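Local coordinates for methionine-binding lipoprotein MetQ (Bacillus subtilis subsp. subtilis, PDB 4GOT) that binds methionine and probably hands it to the membrane permease of the MetNPQ ABC importer, with a part in methionine sulfoxide transport as well, at residues Ile177-Ala182 against Gly242-Val247; Pro16-Leu21 against Val37-Asp42. All blocks are in the same frame, centred on the assembly; numbering follows the deposited sequence.

Interaction 1: Ile177-Ala182 against Gly242-Val247; sequences INVNYA and GAVLPV. With MSE (selenomethionine), chain B.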
loop_
_atom_site.group_PDB
_atom_site.type_symbol
_atom_site.label_atom_id
_atom_site.label_comp_id
_atom_site.label_asym_id
_atom_site.label_seq_id
_atom_site.Cartn_x
_atom_site.Cartn_y
_atom_site.Cartn_z
ATOM N N ILE A 177 1.915 7.163 -7.298
ATOM C CA ILE A 177 1.681 7.534 -5.872
ATOM C C ILE A 177 0.734 6.461 -5.253
ATOM O O ILE A 177 -0.372 6.177 -5.783
ATOM C CB ILE A 177 1.071 8.959 -5.672
ATOM C CG1 ILE A 177 1.714 10.011 -6.606
ATOM C CG2 ILE A 177 1.222 9.391 -4.214
ATOM C CD1 ILE A 177 1.077 11.398 -6.562
ATOM N N ASN A 178 1.173 5.871 -4.144
ATOM C CA ASN A 178 0.367 4.911 -3.381
ATOM C C ASN A 178 -0.817 5.682 -2.801
ATOM O O ASN A 178 -0.623 6.802 -2.334
ATOM C CB ASN A 178 1.173 4.334 -2.205
ATOM C CG ASN A 178 2.352 3.459 -2.641
ATOM O OD1 ASN A 178 2.191 2.261 -2.878
ATOM N ND2 ASN A 178 3.520 4.050 -2.759
ATOM N N VAL A 179 -2.006 5.079 -2.771
ATOM C CA VAL A 179 -3.201 5.776 -2.254
ATOM C C VAL A 179 -2.973 6.404 -0.846
ATOM O O VAL A 179 -3.396 7.522 -0.599
ATOM C CB VAL A 179 -4.452 4.862 -2.224
ATOM C CG1 VAL A 179 -5.625 5.597 -1.543
ATOM C CG2 VAL A 179 -4.821 4.330 -3.622
ATOM N N ASN A 180 -2.332 5.703 0.078
ATOM C CA ASN A 180 -2.118 6.283 1.432
ATOM C C ASN A 180 -1.373 7.637 1.443
ATOM O O ASN A 180 -1.772 8.593 2.127
ATOM C CB ASN A 180 -1.431 5.299 2.392
ATOM C CG ASN A 180 0.056 5.102 2.127
ATOM O OD1 ASN A 180 0.447 4.361 1.192
ATOM N ND2 ASN A 180 0.904 5.671 3.010
ATOM N N TYR A 181 -0.316 7.727 0.634
ATOM C CA TYR A 181 0.450 8.967 0.505
ATOM C C TYR A 181 -0.225 9.966 -0.392
ATOM O O TYR A 181 -0.133 11.167 -0.124
ATOM C CB TYR A 181 1.859 8.654 0.048
ATOM C CG TYR A 181 2.669 8.028 1.128
ATOM C CD1 TYR A 181 2.715 8.611 2.409
ATOM C CD2 TYR A 181 3.444 6.874 0.887
ATOM C CE1 TYR A 181 3.471 8.041 3.421
ATOM C CE2 TYR A 181 4.219 6.321 1.892
ATOM C CZ TYR A 181 4.233 6.903 3.150
ATOM O OH TYR A 181 4.990 6.357 4.173
ATOM N N ALA A 182 -1.011 9.491 -1.389
ATOM C CA ALA A 182 -1.841 10.412 -2.170
ATOM C C ALA A 182 -2.845 11.118 -1.292
ATOM O O ALA A 182 -2.974 12.324 -1.355
ATOM C CB ALA A 182 -2.561 9.665 -3.300
ATOM N N GLY A 242 -14.189 5.453 -2.851
ATOM C CA GLY A 242 -13.781 4.411 -3.798
ATOM C C GLY A 242 -12.279 4.292 -3.990
ATOM O O GLY A 242 -11.834 3.379 -4.676
ATOM N N ALA A 243 -11.492 5.189 -3.382
ATOM C CA ALA A 243 -10.005 5.087 -3.442
ATOM C C ALA A 243 -9.493 3.899 -2.603
ATOM O O ALA A 243 -8.381 3.368 -2.819
ATOM C CB ALA A 243 -9.367 6.406 -2.983
ATOM N N VAL A 244 -10.286 3.528 -1.596
ATOM C CA VAL A 244 -9.957 2.446 -0.668
ATOM C C VAL A 244 -11.176 1.553 -0.621
ATOM O O VAL A 244 -12.262 2.044 -0.372
ATOM C CB VAL A 244 -9.681 2.981 0.766
ATOM C CG1 VAL A 244 -9.248 1.877 1.732
ATOM C CG2 VAL A 244 -8.640 4.071 0.722
ATOM N N LEU A 245 -10.960 0.256 -0.757
ATOM C CA LEU A 245 -11.999 -0.732 -0.845
ATOM C C LEU A 245 -11.794 -1.820 0.233
ATOM O O LEU A 245 -10.700 -2.402 0.312
ATOM C CB LEU A 245 -11.909 -1.373 -2.242
ATOM C CG LEU A 245 -11.871 -0.354 -3.398
ATOM C CD1 LEU A 245 -11.540 -1.085 -4.699
ATOM C CD2 LEU A 245 -13.216 0.413 -3.478
ATOM N N PRO A 246 -12.836 -2.113 1.048
ATOM C CA PRO A 246 -12.720 -3.247 2.003
ATOM C C PRO A 246 -12.589 -4.574 1.242
ATOM O O PRO A 246 -13.041 -4.631 0.125
ATOM C CB PRO A 246 -14.022 -3.178 2.812
ATOM C CG PRO A 246 -14.950 -2.271 2.060
ATOM C CD PRO A 246 -14.181 -1.514 1.031
ATOM N N VAL A 247 -11.875 -5.577 1.768
ATOM C CA VAL A 247 -11.823 -6.892 1.100
ATOM C C VAL A 247 -12.067 -7.946 2.171
ATOM O O VAL A 247 -12.113 -7.610 3.367
ATOM C CB VAL A 247 -10.488 -7.188 0.349
ATOM C CG1 VAL A 247 -10.355 -6.330 -0.930
ATOM C CG2 VAL A 247 -9.277 -7.035 1.277
HETATM N N MSE B 300 -0.858 1.252 1.393
HETATM C CA MSE B 300 0.110 0.990 0.286
HETATM C C MSE B 300 -0.578 0.431 -1.005
HETATM O O MSE B 300 -1.326 -0.498 -0.865
HETATM O OXT MSE B 300 -0.390 0.828 -2.182
HETATM C CB MSE B 300 1.142 -0.038 0.776
HETATM C CG MSE B 300 2.355 -0.204 -0.085
HETATM SE SE MSE B 300 3.520 -1.694 0.501
HETATM C CE MSE B 300 4.405 -0.731 2.139
#

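Interaction 2: Pro16-Leu21 against Val37-Asp42; sequences PHAEIL and VKVLSD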
loop_
_atom_site.group_PDB
_atom_site.type_symbol
_atom_site.label_atom_id
_atom_site.label_comp_id
_atom_site.label_asym_id
_atom_site.label_seq_id
_atom_site.Cartn_x
_atom_site.Cartn_y
_atom_site.Cartn_z
ATOM N N PRO A 16 -5.149 5.668 4.884
ATOM C CA PRO A 16 -6.358 5.551 5.739
ATOM C C PRO A 16 -6.183 4.741 7.023
ATOM O O PRO A 16 -7.124 4.678 7.827
ATOM C CB PRO A 16 -7.326 4.771 4.846
ATOM C CG PRO A 16 -6.441 3.935 3.995
ATOM C CD PRO A 16 -5.233 4.777 3.698
ATOM N N HIS A 17 -5.016 4.109 7.199
ATOM C CA HIS A 17 -4.884 3.018 8.144
ATOM C C HIS A 17 -5.090 3.503 9.612
ATOM O O HIS A 17 -5.888 2.880 10.370
ATOM C CB HIS A 17 -3.535 2.278 7.991
ATOM C CG HIS A 17 -3.229 1.826 6.609
ATOM N ND1 HIS A 17 -3.032 2.707 5.573
ATOM C CD2 HIS A 17 -3.003 0.587 6.093
ATOM C CE1 HIS A 17 -2.826 2.027 4.452
ATOM N NE2 HIS A 17 -2.757 0.737 4.743
ATOM N N ALA A 18 -4.438 4.588 10.026
ATOM C CA ALA A 18 -4.634 5.087 11.421
ATOM C C ALA A 18 -6.092 5.606 11.636
ATOM O O ALA A 18 -6.648 5.451 12.696
ATOM C CB ALA A 18 -3.629 6.175 11.826
ATOM N N GLU A 19 -6.706 6.185 10.618
ATOM C CA GLU A 19 -8.126 6.596 10.689
ATOM C C GLU A 19 -9.122 5.397 10.829
ATOM O O GLU A 19 -10.127 5.476 11.568
ATOM C CB GLU A 19 -8.506 7.401 9.448
ATOM C CG GLU A 19 -7.649 8.631 9.209
ATOM C CD GLU A 19 -8.204 9.555 8.115
ATOM O OE1 GLU A 19 -9.007 9.092 7.255
ATOM O OE2 GLU A 19 -7.817 10.748 8.104
ATOM N N ILE A 20 -8.852 4.309 10.117
ATOM C CA ILE A 20 -9.673 3.095 10.227
ATOM C C ILE A 20 -9.576 2.522 11.638
ATOM O O ILE A 20 -10.607 2.198 12.258
ATOM C CB ILE A 20 -9.278 2.039 9.199
ATOM C CG1 ILE A 20 -9.719 2.493 7.798
ATOM C CG2 ILE A 20 -9.941 0.693 9.504
ATOM C CD1 ILE A 20 -9.070 1.681 6.718
ATOM N N LEU A 21 -8.346 2.476 12.166
ATOM C CA LEU A 21 -8.124 2.051 13.563
ATOM C C LEU A 21 -8.848 2.951 14.574
ATOM O O LEU A 21 -9.426 2.452 15.535
ATOM C CB LEU A 21 -6.611 1.939 13.905
ATOM C CG LEU A 21 -5.820 0.843 13.175
ATOM C CD1 LEU A 21 -4.317 0.874 13.531
ATOM C CD2 LEU A 21 -6.420 -0.556 13.363
ATOM N N VAL A 37 -2.301 3.696 18.798
ATOM C CA VAL A 37 -1.818 3.791 17.404
ATOM C C VAL A 37 -0.570 4.688 17.287
ATOM O O VAL A 37 -0.566 5.823 17.773
ATOM C CB VAL A 37 -2.915 4.303 16.441
ATOM C CG1 VAL A 37 -2.446 4.163 14.995
ATOM C CG2 VAL A 37 -4.222 3.526 16.686
ATOM N N LYS A 38 0.491 4.135 16.699
ATOM C CA LYS A 38 1.720 4.862 16.362
ATOM C C LYS A 38 1.819 5.057 14.835
ATOM O O LYS A 38 1.697 4.070 14.063
ATOM C CB LYS A 38 2.970 4.078 16.846
ATOM C CG LYS A 38 2.950 3.653 18.314
ATOM C CD LYS A 38 3.176 4.825 19.239
ATOM C CE LYS A 38 2.880 4.486 20.700
ATOM N NZ LYS A 38 4.000 3.769 21.374
ATOM N N VAL A 39 2.033 6.303 14.394
ATOM C CA VAL A 39 2.264 6.591 12.950
ATOM C C VAL A 39 3.791 6.791 12.824
ATOM O O VAL A 39 4.397 7.468 13.662
ATOM C CB VAL A 39 1.502 7.859 12.474
ATOM C CG1 VAL A 39 1.772 8.104 11.014
ATOM C CG2 VAL A 39 -0.023 7.778 12.747
ATOM N N LEU A 40 4.407 6.213 11.795
ATOM C CA LEU A 40 5.884 6.290 11.619
ATOM C C LEU A 40 6.206 7.050 10.316
ATOM O O LEU A 40 5.332 7.189 9.452
ATOM C CB LEU A 40 6.505 4.874 11.677
ATOM C CG LEU A 40 6.223 4.124 12.994
ATOM C CD1 LEU A 40 6.724 2.705 12.828
ATOM C CD2 LEU A 40 6.884 4.843 14.223
ATOM N N SER A 41 7.428 7.547 10.168
ATOM C CA SER A 41 7.753 8.460 9.037
ATOM C C SER A 41 7.955 7.789 7.679
ATOM O O SER A 41 7.879 8.455 6.653
ATOM C CB SER A 41 8.958 9.339 9.343
ATOM O OG SER A 41 10.038 8.609 9.885
ATOM N N ASP A 42 8.277 6.500 7.647
ATOM C CA ASP A 42 8.359 5.810 6.339
ATOM C C ASP A 42 8.189 4.314 6.481
ATOM O O ASP A 42 8.335 3.757 7.564
ATOM C CB ASP A 42 9.675 6.172 5.590
ATOM C CG ASP A 42 10.796 5.129 5.792
ATOM O OD1 ASP A 42 11.454 5.196 6.840
ATOM O OD2 ASP A 42 11.009 4.239 4.895
#

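Interaction 1: Ile177-Ala182 against Gly242-Val247
A small, buried apolar contact joins Val179 to Ala243 and Val244 beside the ligand cleft of this periplasmic-binding-protein fold. Val179 opens helix 179-184, which follows strand 174-177 of the five-stranded sheet; Ala243 and Val244 lie in the loop leading into strand 245-246, at the edge of the six-stranded sheet. The contact therefore bridges the two lobes. Val179 carries its side of it with both methyl branches. CG1, anti to the backbone N (chi1 174°), faces both partners, 4.1 Å from Ala243 CB and 4.1 Å from Val244 CG2, the two valine side chains meeting at a slant. Both methyls also lie against the backbone, CG1 and CG2 of Val179 each 3.8 Å from Ala243 O. Pro189 of helix 189-192 packs against both Val179 and Ala243, while Val244 also rests on Ile236 of helix 230-239.

Next to this apolar patch, the same helical turn faces the bound selenomethionine. Its start is marked by the bond from Ala182 N to Asn178 O (2.9 Å). Asn180 OD1 accepts a weak hydrogen bond from the ligand's amino group, 3.4 Å from MSE N, and also bonds to Tyr43 OH. A chi1 of 74° puts Asn180 CG between the backbone N and the carbonyl carbon, and its ND2 lies 3.2 Å above the plane of the Tyr181 ring, over the ring centre. That placement and the Tyr43 bond would probably limit rotation of the amide. Asn206, Arg119 and Glu87 supply further hydrogen bonds to the ligand.

No hydrogen bond or salt bridge links the two segments; Asn180 directs its bonds to the ligand and Tyr43. The contact between the segments is van der Waals only, and parting them would break no polar bond between them, which is consistent with lobes that close around substrate.

Interaction 2: Pro16-Leu21 against Val37-Asp42
No flat group enters the contact of Ala18 and Leu21 with Val37 and Val39; the imidazole of His17, on the same helix, leads away from the strand and meets the rings of His85 and Tyr59 edge-to-face, with NE2 hydrogen-bonded to Asn206. The interface itself is aliphatic. It packs helix 14-29 on strand 34-38, the last two elements of a right-handed beta-alpha-beta unit begun by strand 7-12.

Val37 is central: both its methyls meet Leu21, and CG1 also meets Ala18. CG1, held anti to the backbone N (chi1 -171°), lies 3.9 Å from Ala18 CB and 4.1 Å from Leu21 CD1. The other methyl, CG2, comes within 4.0 Å of Leu21 CB, so the leucine meets the valine along its base as well as at one tip. Farther along the chain, Val39 CG2 reaches Ala18 CB at 4.1 Å. An alanine in place of Val37 would remove both methyls and is likely to leave a gap beside Ala18 CB and Leu21 CD1.

Leu21 also lies on Val10 and Ala12 of strand 7-12, which extends the same apolar layer inward. With no hydrogen bond between the segments, the residues of helix and edge strand meet here only through aliphatic carbons, so the contact is nondirectional van der Waals packing.

Both contacts are aliphatic and bring a helix against a strand or the loop beside it, yet their places differ. Interaction 1 is fully buried near the middle of the chain and spans two lobes; interaction 2 lies within one lobe, is partly exposed and buries the larger area, 148 against 97 Å². They share the six-stranded sheet, at whose opposite edges lie strands 34-38 and 245-246. Their centres are 14 Å apart, and the start of helix 14-29 joins them: Pro16 CG packs 3.9 Å from Val244 CG2, and Asn180 CB touches Pro16 and His17. Asn180 binds the ligand, whereas in interaction 2 His17 touches it, the Ala18 side chain lying about 12 Å away.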